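Local coordinates for protein taurocyamine kinase (Schistosoma mansoni, PDB 4WOD) that reversibly transfers a phosphate group between ATP and the guanidino substrate taurocyamine, as a duplicated phosphagen kinase with two kinase repeats in one chain, at residues T38-G43 with E71-F76; A59-S64 with T266-N271; P425-A430 with F494-I499. The protein carries 4 engineered substitutions. All blocks are in the same frame, centred on the assembly; numbering follows the deposited sequence.

Contact 1. Residues T38-G43 with E71-F76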
loop_
_atom_site.group_PDB
_atom_site.type_symbol
_atom_site.label_atom_id
_atom_site.label_comp_id
_atom_site.label_asym_id
_atom_site.label_seq_id
_atom_site.Cartn_x
_atom_site.Cartn_y
_atom_site.Cartn_z
ATOM N N THR A 38 -13.207 -14.027 -35.193
ATOM C CA THR A 38 -14.285 -14.698 -34.473
ATOM C C THR A 38 -15.399 -13.740 -34.017
ATOM O O THR A 38 -15.129 -12.630 -33.528
ATOM C CB THR A 38 -13.714 -15.455 -33.266
ATOM O OG1 THR A 38 -12.650 -16.297 -33.717
ATOM C CG2 THR A 38 -14.789 -16.309 -32.595
ATOM N N LYS A 39 -16.649 -14.175 -34.196
ATOM C CA LYS A 39 -17.824 -13.433 -33.734
ATOM C C LYS A 39 -18.598 -14.220 -32.664
ATOM O O LYS A 39 -18.731 -15.439 -32.755
ATOM C CB LYS A 39 -18.780 -13.114 -34.896
ATOM C CG LYS A 39 -18.128 -12.690 -36.205
ATOM C CD LYS A 39 -17.438 -11.375 -36.053
ATOM C CE LYS A 39 -17.172 -10.724 -37.414
ATOM N NZ LYS A 39 -16.288 -11.537 -38.303
ATOM N N THR A 40 -19.139 -13.521 -31.667
ATOM C CA THR A 40 -20.019 -14.181 -30.702
ATOM C C THR A 40 -21.328 -14.582 -31.371
ATOM O O THR A 40 -21.564 -14.265 -32.539
ATOM C CB THR A 40 -20.358 -13.274 -29.508
ATOM O OG1 THR A 40 -21.245 -12.240 -29.948
ATOM C CG2 THR A 40 -19.078 -12.655 -28.924
ATOM N N SER A 41 -22.212 -15.220 -30.619
ATOM C CA SER A 41 -23.499 -15.586 -31.194
ATOM C C SER A 41 -24.385 -14.355 -31.419
ATOM O O SER A 41 -25.365 -14.418 -32.155
ATOM C CB SER A 41 -24.207 -16.595 -30.291
ATOM O OG SER A 41 -24.255 -16.098 -28.965
ATOM N N LEU A 42 -24.048 -13.233 -30.784
ATOM C CA LEU A 42 -24.787 -11.997 -31.005
ATOM C C LEU A 42 -24.023 -11.096 -31.968
ATOM O O LEU A 42 -24.406 -9.944 -32.179
ATOM C CB LEU A 42 -25.049 -11.263 -29.678
ATOM C CG LEU A 42 -26.018 -11.998 -28.742
ATOM C CD1 LEU A 42 -26.192 -11.247 -27.436
ATOM C CD2 LEU A 42 -27.355 -12.198 -29.421
ATOM N N GLY A 43 -22.938 -11.631 -32.534
ATOM C CA GLY A 43 -22.206 -10.970 -33.602
ATOM C C GLY A 43 -21.100 -10.035 -33.155
ATOM O O GLY A 43 -20.530 -9.312 -33.974
ATOM N N GLU A 71 -17.532 -16.657 -23.084
ATOM C CA GLU A 71 -17.337 -17.978 -23.666
ATOM C C GLU A 71 -16.568 -17.936 -24.995
ATOM O O GLU A 71 -15.626 -18.716 -25.195
ATOM C CB GLU A 71 -18.680 -18.666 -23.869
ATOM C CG GLU A 71 -18.589 -20.033 -24.532
ATOM C CD GLU A 71 -17.645 -21.003 -23.813
ATOM O OE1 GLU A 71 -17.036 -21.842 -24.511
ATOM O OE2 GLU A 71 -17.515 -20.935 -22.567
ATOM N N THR A 72 -16.932 -16.998 -25.870
ATOM C CA THR A 72 -16.399 -16.962 -27.244
ATOM C C THR A 72 -14.916 -16.626 -27.252
ATOM O O THR A 72 -14.132 -17.234 -27.991
ATOM C CB THR A 72 -17.169 -15.949 -28.110
ATOM O OG1 THR A 72 -18.569 -16.237 -28.029
ATOM C CG2 THR A 72 -16.709 -16.011 -29.602
ATOM N N PHE A 73 -14.513 -15.677 -26.414
ATOM C CA PHE A 73 -13.083 -15.357 -26.293
ATOM C C PHE A 73 -12.520 -15.802 -24.944
ATOM O O PHE A 73 -11.775 -15.079 -24.272
ATOM C CB PHE A 73 -12.869 -13.861 -26.529
ATOM C CG PHE A 73 -13.654 -13.324 -27.701
ATOM C CD1 PHE A 73 -13.311 -13.679 -29.004
ATOM C CD2 PHE A 73 -14.725 -12.464 -27.507
ATOM C CE1 PHE A 73 -14.018 -13.180 -30.093
ATOM C CE2 PHE A 73 -15.451 -11.962 -28.595
ATOM C CZ PHE A 73 -15.092 -12.322 -29.894
ATOM N N ARG A 74 -12.845 -17.036 -24.572
ATOM C CA ARG A 74 -12.511 -17.547 -23.240
ATOM C C ARG A 74 -11.031 -17.538 -22.829
ATOM O O ARG A 74 -10.723 -17.285 -21.671
ATOM C CB ARG A 74 -13.024 -18.969 -23.097
ATOM C CG ARG A 74 -12.837 -19.481 -21.693
ATOM C CD ARG A 74 -13.995 -20.293 -21.230
ATOM N NE ARG A 74 -13.596 -21.122 -20.106
ATOM C CZ ARG A 74 -14.208 -22.254 -19.788
ATOM N NH1 ARG A 74 -15.241 -22.665 -20.519
ATOM N NH2 ARG A 74 -13.779 -22.968 -18.762
ATOM N N ASP A 75 -10.121 -17.832 -23.756
ATOM C CA ASP A 75 -8.697 -17.885 -23.404
ATOM C C ASP A 75 -8.228 -16.530 -22.881
ATOM O O ASP A 75 -7.346 -16.450 -22.022
ATOM C CB ASP A 75 -7.822 -18.284 -24.604
ATOM C CG ASP A 75 -8.117 -19.671 -25.131
ATOM O OD1 ASP A 75 -8.813 -20.467 -24.459
ATOM O OD2 ASP A 75 -7.625 -19.967 -26.237
ATOM N N PHE A 76 -8.815 -15.468 -23.432
ATOM C CA PHE A 76 -8.500 -14.099 -23.036
ATOM C C PHE A 76 -9.206 -13.730 -21.731
ATOM O O PHE A 76 -8.566 -13.315 -20.763
ATOM C CB PHE A 76 -8.888 -13.125 -24.162
ATOM C CG PHE A 76 -8.853 -11.667 -23.769
ATOM C CD1 PHE A 76 -7.641 -10.996 -23.617
ATOM C CD2 PHE A 76 -10.040 -10.951 -23.580
ATOM C CE1 PHE A 76 -7.611 -9.643 -23.260
ATOM C CE2 PHE A 76 -10.021 -9.584 -23.219
ATOM C CZ PHE A 76 -8.806 -8.932 -23.060
#

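Contact 2. Residues A59-S64 with T266-N271. With ARG (arginine), chain B.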
loop_
_atom_site.group_PDB
_atom_site.type_symbol
_atom_site.label_atom_id
_atom_site.label_comp_id
_atom_site.label_asym_id
_atom_site.label_seq_id
_atom_site.Cartn_x
_atom_site.Cartn_y
_atom_site.Cartn_z
ATOM N N ALA A 59 -7.915 2.582 -17.658
ATOM C CA ALA A 59 -8.835 1.460 -17.477
ATOM C C ALA A 59 -8.072 0.148 -17.293
ATOM O O ALA A 59 -7.202 -0.195 -18.085
ATOM C CB ALA A 59 -9.786 1.366 -18.657
ATOM N N LEU A 60 -8.423 -0.589 -16.249
ATOM C CA LEU A 60 -7.771 -1.847 -15.910
ATOM C C LEU A 60 -8.272 -3.062 -16.713
ATOM O O LEU A 60 -7.513 -3.988 -17.014
ATOM C CB LEU A 60 -7.973 -2.116 -14.421
ATOM C CG LEU A 60 -7.146 -3.248 -13.832
ATOM C CD1 LEU A 60 -5.679 -2.909 -13.994
ATOM C CD2 LEU A 60 -7.504 -3.432 -12.356
ATOM N N LEU A 61 -9.558 -3.048 -17.036
ATOM C CA LEU A 61 -10.257 -4.209 -17.591
ATOM C C LEU A 61 -10.839 -3.965 -18.986
ATOM O O LEU A 61 -11.109 -2.832 -19.354
ATOM C CB LEU A 61 -11.388 -4.622 -16.645
ATOM C CG LEU A 61 -10.929 -5.142 -15.283
ATOM C CD1 LEU A 61 -12.117 -5.468 -14.401
ATOM C CD2 LEU A 61 -10.036 -6.356 -15.444
ATOM N N PRO A 62 -11.024 -5.040 -19.773
ATOM C CA PRO A 62 -11.816 -4.876 -20.996
ATOM C C PRO A 62 -13.289 -4.731 -20.627
ATOM O O PRO A 62 -13.628 -4.722 -19.434
ATOM C CB PRO A 62 -11.585 -6.185 -21.761
ATOM C CG PRO A 62 -11.271 -7.216 -20.639
ATOM C CD PRO A 62 -10.480 -6.402 -19.620
ATOM N N ARG A 63 -14.161 -4.664 -21.621
ATOM C CA ARG A 63 -15.575 -4.857 -21.334
ATOM C C ARG A 63 -16.040 -6.016 -22.194
ATOM O O ARG A 63 -15.218 -6.767 -22.709
ATOM C CB ARG A 63 -16.374 -3.564 -21.576
ATOM C CG ARG A 63 -15.888 -2.364 -20.708
ATOM C CD ARG A 63 -16.180 -2.565 -19.186
ATOM N NE ARG A 63 -15.856 -1.399 -18.345
ATOM C CZ ARG A 63 -14.656 -1.124 -17.848
ATOM N NH1 ARG A 63 -13.614 -1.914 -18.104
ATOM N NH2 ARG A 63 -14.485 -0.044 -17.086
ATOM N N SER A 64 -17.343 -6.190 -22.352
ATOM C CA SER A 64 -17.817 -7.299 -23.166
ATOM C C SER A 64 -18.834 -6.809 -24.176
ATOM O O SER A 64 -19.757 -6.077 -23.831
ATOM C CB SER A 64 -18.406 -8.414 -22.289
ATOM O OG SER A 64 -19.274 -7.891 -21.304
ATOM N N THR A 266 -21.946 -9.873 -16.281
ATOM C CA THR A 266 -22.072 -8.418 -16.290
ATOM C C THR A 266 -21.240 -7.851 -17.420
ATOM O O THR A 266 -20.392 -8.556 -17.958
ATOM C CB THR A 266 -21.616 -7.790 -14.954
ATOM O OG1 THR A 266 -20.331 -8.338 -14.595
ATOM C CG2 THR A 266 -22.662 -8.099 -13.868
ATOM N N PHE A 267 -21.489 -6.587 -17.762
ATOM C CA PHE A 267 -20.747 -5.893 -18.837
ATOM C C PHE A 267 -19.260 -5.757 -18.503
ATOM O O PHE A 267 -18.390 -5.965 -19.356
ATOM C CB PHE A 267 -21.377 -4.520 -19.086
ATOM C CG PHE A 267 -20.706 -3.700 -20.164
ATOM C CD1 PHE A 267 -20.729 -4.090 -21.489
ATOM C CD2 PHE A 267 -20.088 -2.498 -19.841
ATOM C CE1 PHE A 267 -20.126 -3.303 -22.478
ATOM C CE2 PHE A 267 -19.498 -1.713 -20.818
ATOM C CZ PHE A 267 -19.515 -2.122 -22.134
ATOM N N CYS A 268 -18.965 -5.412 -17.259
ATOM C CA CYS A 268 -17.575 -5.310 -16.827
ATOM C C CYS A 268 -17.223 -6.527 -15.993
ATOM O O CYS A 268 -18.016 -6.936 -15.133
ATOM C CB CYS A 268 -17.344 -4.027 -16.031
ATOM S SG CYS A 268 -15.676 -3.855 -15.386
ATOM N N PRO A 269 -16.048 -7.129 -16.254
ATOM C CA PRO A 269 -15.607 -8.328 -15.530
ATOM C C PRO A 269 -15.445 -8.144 -14.028
ATOM O O PRO A 269 -15.467 -9.154 -13.327
ATOM C CB PRO A 269 -14.249 -8.652 -16.166
ATOM C CG PRO A 269 -14.352 -8.099 -17.564
ATOM C CD PRO A 269 -15.167 -6.822 -17.403
ATOM N N SER A 270 -15.282 -6.915 -13.547
ATOM C CA SER A 270 -15.071 -6.699 -12.112
ATOM C C SER A 270 -16.297 -7.055 -11.266
ATOM O O SER A 270 -16.168 -7.365 -10.073
ATOM C CB SER A 270 -14.661 -5.246 -11.842
ATOM O OG SER A 270 -15.704 -4.347 -12.167
ATOM N N ASN A 271 -17.474 -7.009 -11.882
ATOM C CA ASN A 271 -18.744 -7.246 -11.184
ATOM C C ASN A 271 -19.403 -8.593 -11.458
ATOM O O ASN A 271 -20.614 -8.719 -11.310
ATOM C CB ASN A 271 -19.743 -6.148 -11.540
ATOM C CG ASN A 271 -19.420 -4.836 -10.859
ATOM O OD1 ASN A 271 -19.151 -4.799 -9.658
ATOM N ND2 ASN A 271 -19.432 -3.756 -11.622
HETATM N N ARG B . -11.679 -2.183 -12.753
HETATM C CA ARG B . -12.328 -1.579 -13.884
HETATM C C ARG B . -11.452 -0.888 -14.911
HETATM O O ARG B . -10.577 -0.065 -14.544
HETATM C CB ARG B . -13.432 -0.690 -13.443
HETATM C CG ARG B . -14.683 -1.446 -13.150
HETATM C CD ARG B . -15.664 -1.049 -14.193
HETATM N NE ARG B . -16.909 -1.722 -13.980
HETATM C CZ ARG B . -18.060 -1.110 -13.980
HETATM N NH1 ARG B . -19.156 -1.779 -13.785
HETATM N NH2 ARG B . -18.097 0.182 -14.152
HETATM O OXT ARG B . -11.739 -1.294 -16.047
#

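Contact 3. Residues P425-A430 with F494-I499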
loop_
_atom_site.group_PDB
_atom_site.type_symbol
_atom_site.label_atom_id
_atom_site.label_comp_id
_atom_site.label_asym_id
_atom_site.label_seq_id
_atom_site.Cartn_x
_atom_site.Cartn_y
_atom_site.Cartn_z
ATOM N N PRO A 425 12.085 -3.156 17.089
ATOM C CA PRO A 425 11.123 -2.055 17.036
ATOM C C PRO A 425 11.749 -0.795 16.440
ATOM O O PRO A 425 12.967 -0.767 16.189
ATOM C CB PRO A 425 10.765 -1.832 18.510
ATOM C CG PRO A 425 12.019 -2.215 19.232
ATOM C CD PRO A 425 12.603 -3.374 18.450
ATOM N N ARG A 426 10.917 0.222 16.232
ATOM C CA ARG A 426 11.359 1.534 15.763
ATOM C C ARG A 426 10.846 2.624 16.713
ATOM O O ARG A 426 9.651 2.869 16.777
ATOM C CB ARG A 426 10.857 1.805 14.343
ATOM C CG ARG A 426 11.227 0.740 13.311
ATOM C CD ARG A 426 12.714 0.639 13.094
ATOM N NE ARG A 426 13.028 -0.053 11.839
ATOM C CZ ARG A 426 13.160 -1.368 11.707
ATOM N NH1 ARG A 426 13.014 -2.164 12.757
ATOM N NH2 ARG A 426 13.440 -1.888 10.511
ATOM N N THR A 427 11.753 3.296 17.419
ATOM C CA THR A 427 11.373 4.242 18.465
ATOM C C THR A 427 10.860 5.588 17.895
ATOM O O THR A 427 11.034 5.872 16.703
ATOM C CB THR A 427 12.558 4.486 19.407
ATOM O OG1 THR A 427 13.645 5.052 18.659
ATOM C CG2 THR A 427 13.023 3.150 20.031
ATOM N N GLY A 428 10.214 6.396 18.741
ATOM C CA GLY A 428 9.593 7.641 18.299
ATOM C C GLY A 428 10.412 8.899 18.579
ATOM O O GLY A 428 10.213 9.927 17.944
ATOM N N GLU A 429 11.320 8.812 19.535
ATOM C CA GLU A 429 12.227 9.919 19.880
ATOM C C GLU A 429 13.251 9.407 20.890
ATOM O O GLU A 429 13.059 8.345 21.478
ATOM C CB GLU A 429 11.458 11.117 20.451
ATOM C CG GLU A 429 10.833 10.878 21.817
ATOM C CD GLU A 429 10.351 12.176 22.437
ATOM O OE1 GLU A 429 11.108 13.170 22.372
ATOM O OE2 GLU A 429 9.211 12.223 22.954
ATOM N N ALA A 430 14.312 10.173 21.116
ATOM C CA ALA A 430 15.390 9.761 21.991
ATOM C C ALA A 430 14.892 9.406 23.377
ATOM O O ALA A 430 15.429 8.495 24.008
ATOM C CB ALA A 430 16.456 10.862 22.088
ATOM N N PHE A 494 14.290 16.797 18.099
ATOM C CA PHE A 494 13.293 16.350 17.125
ATOM C C PHE A 494 12.763 14.944 17.367
ATOM O O PHE A 494 13.525 14.007 17.647
ATOM C CB PHE A 494 13.880 16.412 15.706
ATOM C CG PHE A 494 14.123 17.812 15.223
ATOM C CD1 PHE A 494 13.121 18.521 14.562
ATOM C CD2 PHE A 494 15.323 18.448 15.489
ATOM C CE1 PHE A 494 13.339 19.823 14.141
ATOM C CE2 PHE A 494 15.542 19.739 15.071
ATOM C CZ PHE A 494 14.551 20.429 14.399
ATOM N N LEU A 495 11.455 14.794 17.204
ATOM C CA LEU A 495 10.854 13.486 17.072
ATOM C C LEU A 495 11.505 12.768 15.883
ATOM O O LEU A 495 11.971 13.413 14.942
ATOM C CB LEU A 495 9.348 13.596 16.855
ATOM C CG LEU A 495 8.571 14.162 18.035
ATOM C CD1 LEU A 495 7.071 14.174 17.708
ATOM C CD2 LEU A 495 8.870 13.321 19.267
ATOM N N PHE A 496 11.551 11.449 15.940
ATOM C CA PHE A 496 12.177 10.648 14.864
ATOM C C PHE A 496 11.295 10.551 13.612
ATOM O O PHE A 496 10.109 10.883 13.676
ATOM C CB PHE A 496 12.523 9.257 15.406
ATOM C CG PHE A 496 13.627 9.266 16.408
ATOM C CD1 PHE A 496 14.389 10.418 16.623
ATOM C CD2 PHE A 496 13.914 8.123 17.149
ATOM C CE1 PHE A 496 15.431 10.415 17.550
ATOM C CE2 PHE A 496 14.932 8.118 18.068
ATOM C CZ PHE A 496 15.694 9.270 18.272
ATOM N N PRO A 497 11.865 10.107 12.451
ATOM C CA PRO A 497 11.071 10.146 11.215
ATOM C C PRO A 497 9.854 9.230 11.241
ATOM O O PRO A 497 9.075 9.261 10.315
ATOM C CB PRO A 497 12.062 9.691 10.122
ATOM C CG PRO A 497 13.435 10.035 10.690
ATOM C CD PRO A 497 13.288 9.789 12.197
ATOM N N THR A 498 9.715 8.425 12.287
ATOM C CA THR A 498 8.573 7.529 12.418
ATOM C C THR A 498 7.288 8.322 12.683
ATOM O O THR A 498 6.309 8.183 11.953
ATOM C CB THR A 498 8.800 6.506 13.556
ATOM O OG1 THR A 498 9.322 7.184 14.700
ATOM C CG2 THR A 498 9.777 5.385 13.130
ATOM N N ILE A 499 7.310 9.184 13.704
ATOM C CA ILE A 499 6.094 9.794 14.204
ATOM C C ILE A 499 6.075 11.307 14.074
ATOM O O ILE A 499 5.026 11.927 14.267
ATOM C CB ILE A 499 5.851 9.395 15.707
ATOM C CG1 ILE A 499 6.868 10.064 16.649
ATOM C CG2 ILE A 499 5.909 7.903 15.845
ATOM C CD1 ILE A 499 6.537 9.868 18.144
HETATM O O HOH W 1 14.563 12.799 19.969
#

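Contact 1. Residues T38-G43 with E71-F76
The methyl groups of T38 and T72 meet at 3.6 Å between CG2 atoms, and with the ring of F73 they make the dense part of a small interface that no hydrogen bond crosses. With T72 OG1 beside the backbone N (chi1 -53°), the methyl falls anti to that N and reaches T38 CG2 and the carbonyl O of K39. T38 O lies in the plane of the F73 ring, 3.6 Å from CZ at the edge, T40 CG2 comes obliquely to within 3.7 Å of CE2, and T72 CG2 lies over one face, toward the rim. Y35 adds an edge-to-face ring contact to F73, and L46 of helix 46-55 also touches it.

The polar ends turn to other partners. T72 OG1 bonds to N68 O, and T40 OG1, besides its hydrogen bond with D66, accepts from L42 N at 3.1 Å. Beyond T40 the packing gives way to the exposed side, where S41 and G43 stand clear of the helical segment. The loop is shaped by an ST turn at T40 within a type I beta turn from T40 to G43, laid against the break between helices 69-72 and 74-84 in the helical N-terminal domain of a phosphagen kinase.

Contact 2. Residues A59-S64 with T266-N271
R63 CB sits over one face of the F267 ring, 3.8 Å from its centroid, in a CH-pi contact that forms one half of the apolar centre. The R63 chain then bends at chi2 (-68°) and runs past F267 CE2, bringing CD to 3.7 Å from C268 CB. The other half is L61, whose CD1 packs against S270 CB at 3.6 Å and also touches P269 CB. P269 CD also comes up against the carbonyl O of P62.

Outward, S64 OG donates to F267 O over 2.9 Å. T266 OG1 and N271 N reach C268 O from opposite faces of its plane. R63 NH1 bonds to P62 O, lying above that carbonyl plane, and both terminal nitrogens turn to the bound arginine: NH1 reaches its OXT at 2.9 Å, NH2 more weakly. L60 N donates to O of the bound arginine (2.8 Å) and L61 N to its OXT (3.0 Å), while E222 bonds to the ligand from outside these loops. C268, predicted to be the active-site residue, belongs to the same pocket, though the exact place of its sulfur is uncertain. The bonds suggest that the N-terminal-domain loop holds the acidic end of the substrate, here the carboxylate of arginine.

Contact 3. Residues P425-A430 with F494-I499
F496 starts with CG anti to its carbonyl carbon (chi1 -69°), which lays the ring under the backbone of E429, while T498 OG1 stands between its own N and carbonyl carbon (chi1 45°) and faces T427 O. These groups join two irregular loops of the second phosphagen kinase repeat, one from its helical N-terminal domain and one that follows strand 480-489 of the antiparallel sheet in its catalytic domain.

The ring is the main packing surface. E429 CA stands 3.6 Å from the F496 centroid, almost on the ring normal, in a CH-pi contact. T427 OG1 lies in the ring plane at its edge, 3.4 Å from CE2; the hydroxyl itself is bonded to C630 O. H587 adds an edge-to-face contact to F496 from elsewhere in the catalytic domain.

Two direct hydrogen bonds cross the loops. F496 N donates to G428 O over 2.9 Å, nearly straight at 169° but above the carbonyl plane, and T498 OG1 donates to T427 O at the same length. Around G428 the fit is close, with I499 CG1 packed 3.6 Å from its carbonyl O. L495 CD2 crosses the E429 side chain at a slant, 3.6 Å from its CB and close to the carboxylate carbon too; T403 and H405 hold that carboxylate. At the far end one water closes the join, accepting from A430 N at 2.9 Å and donating to F494 O at 2.8 Å.

How the contacts relate
The three contacts illustrate how a duplicated enzyme builds each repeat from a helical domain and a catalytic domain. Contacts 1 and 2 belong to the first repeat; their segments alternate along the chain, their centres are 15 Å apart, and they touch where F76 of helix 74-84 packs on P62. Contact 1 stays within the helical domain, whereas contact 2 joins it to the catalytic domain at the arginine pocket. Contact 3, later in the chain and about 45 Å from contact 2 between centres, makes another interdomain join in the second repeat, through a different catalytic-domain loop, close to the predicted active-site C631. The two interdomain joins lie near well-separated active sites, on opposite sides of the chain's centre, consistent with one site per repeat.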